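Thymidylate synthase 1 (Bacillus subtilis, PDB 1BKP) catalyses the reductive methylation of dUMP to dTMP with 5,10-methylenetetrahydrofolate as methyl donor and reductant, working as a homodimer. Local coordinates at residues L244-E249 against Y254-D259. Residues are numbered along the deposited sequence; the frame is centred on the assembly and turned at random.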
ATOM      1  N   LEU A 244      -0.045  12.599 -25.020  1.00 19.61           N
ATOM      2  CA  LEU A 244       0.355  13.614 -24.065  1.00 21.21           C
ATOM      3  C   LEU A 244       1.790  14.147 -24.423  1.00 21.57           C
ATOM      4  O   LEU A 244       2.790  13.460 -24.298  1.00 19.83           O
ATOM      5  CB  LEU A 244       0.322  13.025 -22.635  1.00 21.39           C
ATOM      6  CG  LEU A 244       0.965  13.915 -21.608  1.00 22.62           C
ATOM      7  CD1 LEU A 244       0.210  15.225 -21.468  1.00 24.19           C
ATOM      8  CD2 LEU A 244       1.036  13.130 -20.252  1.00 25.96           C
ATOM      9  N   TRP A 245       1.850  15.367 -24.917  1.00 21.86           N
ATOM     10  CA  TRP A 245       3.109  16.023 -25.244  1.00 20.55           C
ATOM     11  C   TRP A 245       3.634  16.612 -23.914  1.00 19.33           C
ATOM     12  O   TRP A 245       2.926  17.291 -23.228  1.00 21.10           O
ATOM     13  CB  TRP A 245       2.848  17.230 -26.205  1.00 20.16           C
ATOM     14  CG  TRP A 245       4.095  18.035 -26.426  1.00 20.13           C
ATOM     15  CD1 TRP A 245       5.111  17.720 -27.266  1.00 20.92           C
ATOM     16  CD2 TRP A 245       4.453  19.297 -25.807  1.00 19.21           C
ATOM     17  NE1 TRP A 245       6.091  18.696 -27.218  1.00 20.50           N
ATOM     18  CE2 TRP A 245       5.699  19.678 -26.341  1.00 19.61           C
ATOM     19  CE3 TRP A 245       3.831  20.132 -24.883  1.00 19.03           C
ATOM     20  CZ2 TRP A 245       6.334  20.850 -25.988  1.00 20.36           C
ATOM     21  CZ3 TRP A 245       4.450  21.280 -24.511  1.00 19.82           C
ATOM     22  CH2 TRP A 245       5.700  21.647 -25.071  1.00 20.32           C
ATOM     23  N   ILE A 246       4.891  16.377 -23.595  1.00 17.21           N
ATOM     24  CA  ILE A 246       5.492  16.972 -22.404  1.00 17.88           C
ATOM     25  C   ILE A 246       6.766  17.647 -22.957  1.00 18.87           C
ATOM     26  O   ILE A 246       7.533  17.021 -23.719  1.00 20.92           O
ATOM     27  CB  ILE A 246       5.914  15.923 -21.397  1.00 19.16           C
ATOM     28  CG1 ILE A 246       4.658  15.293 -20.769  1.00 23.61           C
ATOM     29  CG2 ILE A 246       6.711  16.634 -20.220  1.00 13.69           C
ATOM     30  CD1 ILE A 246       5.097  14.177 -19.893  1.00 23.97           C
ATOM     31  N   ASN A 247       7.035  18.891 -22.566  1.00 20.79           N
ATOM     32  CA  ASN A 247       8.148  19.635 -23.157  1.00 19.22           C
ATOM     33  C   ASN A 247       9.493  18.834 -22.993  1.00 21.89           C
ATOM     34  O   ASN A 247      10.001  18.702 -21.888  1.00 21.68           O
ATOM     35  CB  ASN A 247       8.166  20.971 -22.475  1.00 15.64           C
ATOM     36  CG  ASN A 247       9.221  21.951 -23.018  1.00 18.35           C
ATOM     37  OD1 ASN A 247      10.109  21.581 -23.776  1.00 19.79           O
ATOM     38  ND2 ASN A 247       9.221  23.167 -22.448  1.00 16.69           N
ATOM     39  N   PRO A 248      10.075  18.331 -24.115  1.00 22.46           N
ATOM     40  CA  PRO A 248      11.339  17.565 -24.146  1.00 22.31           C
ATOM     41  C   PRO A 248      12.509  18.367 -23.607  1.00 22.37           C
ATOM     42  O   PRO A 248      13.530  17.798 -23.301  1.00 26.40           O
ATOM     43  CB  PRO A 248      11.579  17.323 -25.633  1.00 23.18           C
ATOM     44  CG  PRO A 248      10.325  17.650 -26.277  1.00 24.14           C
ATOM     45  CD  PRO A 248       9.751  18.781 -25.461  1.00 22.58           C
ATOM     46  N   GLU A 249      12.411  19.694 -23.559  1.00 21.73           N
ATOM     47  CA  GLU A 249      13.498  20.547 -23.053  1.00 23.04           C
ATOM     48  C   GLU A 249      13.682  20.669 -21.543  1.00 25.65           C
ATOM     49  O   GLU A 249      14.661  21.303 -21.086  1.00 27.06           O
ATOM     50  CB  GLU A 249      13.353  21.933 -23.686  1.00 24.88           C
ATOM     51  CG  GLU A 249      13.728  21.861 -25.183  1.00 35.74           C
ATOM     52  CD  GLU A 249      13.317  23.061 -26.044  1.00 53.65           C
ATOM     53  OE1 GLU A 249      13.363  24.214 -25.588  1.00 77.04           O
ATOM     54  OE2 GLU A 249      12.981  22.810 -27.222  1.00 55.23           O
ATOM     55  N   TYR A 254      11.984  20.657 -11.116  1.00 17.01           N
ATOM     56  CA  TYR A 254      11.517  21.920 -10.625  1.00 19.45           C
ATOM     57  C   TYR A 254      11.347  22.968 -11.709  1.00 20.55           C
ATOM     58  O   TYR A 254      10.862  24.032 -11.402  1.00 23.06           O
ATOM     59  CB  TYR A 254      12.422  22.436  -9.527  1.00 21.00           C
ATOM     60  CG  TYR A 254      12.413  21.475  -8.385  1.00 23.62           C
ATOM     61  CD1 TYR A 254      11.331  21.441  -7.504  1.00 25.12           C
ATOM     62  CD2 TYR A 254      13.452  20.578  -8.202  1.00 23.79           C
ATOM     63  CE1 TYR A 254      11.286  20.505  -6.436  1.00 27.26           C
ATOM     64  CE2 TYR A 254      13.424  19.632  -7.147  1.00 21.71           C
ATOM     65  CZ  TYR A 254      12.349  19.604  -6.275  1.00 26.17           C
ATOM     66  OH  TYR A 254      12.290  18.684  -5.252  1.00 22.38           O
ATOM     67  N   ASP A 255      11.521  22.574 -12.977  1.00 22.07           N
ATOM     68  CA  ASP A 255      11.366  23.529 -14.069  1.00 23.64           C
ATOM     69  C   ASP A 255      10.040  23.384 -14.805  1.00 25.87           C
ATOM     70  O   ASP A 255       9.691  24.227 -15.622  1.00 30.79           O
ATOM     71  CB  ASP A 255      12.487  23.337 -15.109  1.00 21.83           C
ATOM     72  CG  ASP A 255      13.799  23.896 -14.646  1.00 31.28           C
ATOM     73  OD1 ASP A 255      13.783  24.695 -13.679  1.00 32.90           O
ATOM     74  OD2 ASP A 255      14.854  23.493 -15.218  1.00 39.40           O
ATOM     75  N   PHE A 256       9.284  22.331 -14.531  1.00 21.57           N
ATOM     76  CA  PHE A 256       8.052  22.077 -15.250  1.00 21.28           C
ATOM     77  C   PHE A 256       6.973  23.096 -14.875  1.00 21.58           C
ATOM     78  O   PHE A 256       6.952  23.586 -13.758  1.00 21.84           O
ATOM     79  CB  PHE A 256       7.527  20.648 -14.921  1.00 20.58           C
ATOM     80  CG  PHE A 256       8.217  19.527 -15.672  1.00 17.96           C
ATOM     81  CD1 PHE A 256       7.929  19.322 -17.014  1.00 16.34           C
ATOM     82  CD2 PHE A 256       9.096  18.654 -15.004  1.00 17.86           C
ATOM     83  CE1 PHE A 256       8.490  18.246 -17.742  1.00 17.75           C
ATOM     84  CE2 PHE A 256       9.693  17.564 -15.645  1.00 17.02           C
ATOM     85  CZ  PHE A 256       9.386  17.336 -17.059  1.00 17.88           C
ATOM     86  N   THR A 257       6.178  23.535 -15.836  1.00 21.83           N
ATOM     87  CA  THR A 257       5.131  24.488 -15.492  1.00 20.76           C
ATOM     88  C   THR A 257       3.983  23.911 -16.263  1.00 20.29           C
ATOM     89  O   THR A 257       4.193  23.034 -17.115  1.00 20.32           O
ATOM     90  CB  THR A 257       5.397  25.997 -16.032  1.00 25.15           C
ATOM     91  OG1 THR A 257       5.477  25.991 -17.475  1.00 28.17           O
ATOM     92  CG2 THR A 257       6.659  26.643 -15.420  1.00 23.63           C
ATOM     93  N   ILE A 258       2.781  24.478 -16.067  1.00 20.81           N
ATOM     94  CA  ILE A 258       1.577  23.980 -16.770  1.00 19.55           C
ATOM     95  C   ILE A 258       1.660  24.046 -18.270  1.00 20.34           C
ATOM     96  O   ILE A 258       1.166  23.160 -18.941  1.00 21.14           O
ATOM     97  CB  ILE A 258       0.256  24.644 -16.169  1.00 17.49           C
ATOM     98  CG1 ILE A 258      -0.960  23.895 -16.661  1.00 23.75           C
ATOM     99  CG2 ILE A 258       0.189  26.088 -16.453  1.00 15.95           C
ATOM    100  CD1 ILE A 258      -0.965  22.372 -16.189  1.00 24.57           C
ATOM    101  N   ASP A 259       2.360  25.041 -18.835  1.00 21.70           N
ATOM    102  CA  ASP A 259       2.489  25.141 -20.282  1.00 21.19           C
ATOM    103  C   ASP A 259       3.388  24.080 -20.858  1.00 22.50           C
ATOM    104  O   ASP A 259       3.361  23.888 -22.045  1.00 24.70           O
ATOM    105  CB  ASP A 259       2.985  26.545 -20.642  1.00 26.73           C
ATOM    106  CG  ASP A 259       2.108  27.618 -19.948  1.00 38.86           C
ATOM    107  OD1 ASP A 259       0.851  27.578 -20.213  1.00 37.37           O
ATOM    108  OD2 ASP A 259       2.627  28.321 -19.019  1.00 41.26           O
TER
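F256 brings the CE1 corner of its ring against the branch methyl of I246: F256 CE1 lies 3.5 Å from I246 CG2, the closest approach between 244-249 and 254-259. The methyl comes in obliquely to the ring, and the two side chains cross at about a right angle, so this is a localised apolar touch, not a stack. In I246 the methyl CG2 is the branch anti to the backbone N, whereas CG1 (chi1 -70°) stands beside that N; this gives the ring CG2 and turns the CG1-CD1 arm away from it. The F256 side chain also touches M201 and Q204 of helix 188-206, and I246 meets R200 of the same helix, so the pair rests on that helix, and F256 is buried although the contact lies near the surface. Q204 NE2 also bonds to N247 O.

A second, looser touch involves W245, whose six-membered ring reaches D259, in the short 3-10 segment that opens at I258. W245 CZ3 is 3.8 Å from D259 O, and the oxygen meets the ring edge-on, level with the ring atoms. N247 N lies 3.8 Å above one face of the W245 indole, displaced from the ring centre.

No hydrogen bond joins the two segments directly. Within 244-249, N247 OD1 accepts from E249 N at 3.0 Å, the donor lying 39° out of the carbonyl plane, which makes an Asx turn at the end of the strand. N247 ND2 bonds to D260 OD1, and D260 OD2 takes the backbone N of T257, so one carboxylate links both sides. With backbone bonds pairing W245 with K262 and N247 with D260, the geometry is that of a two-stranded antiparallel hairpin, 243-246 with 261-264, whose long connecting loop packs on helix 188-206.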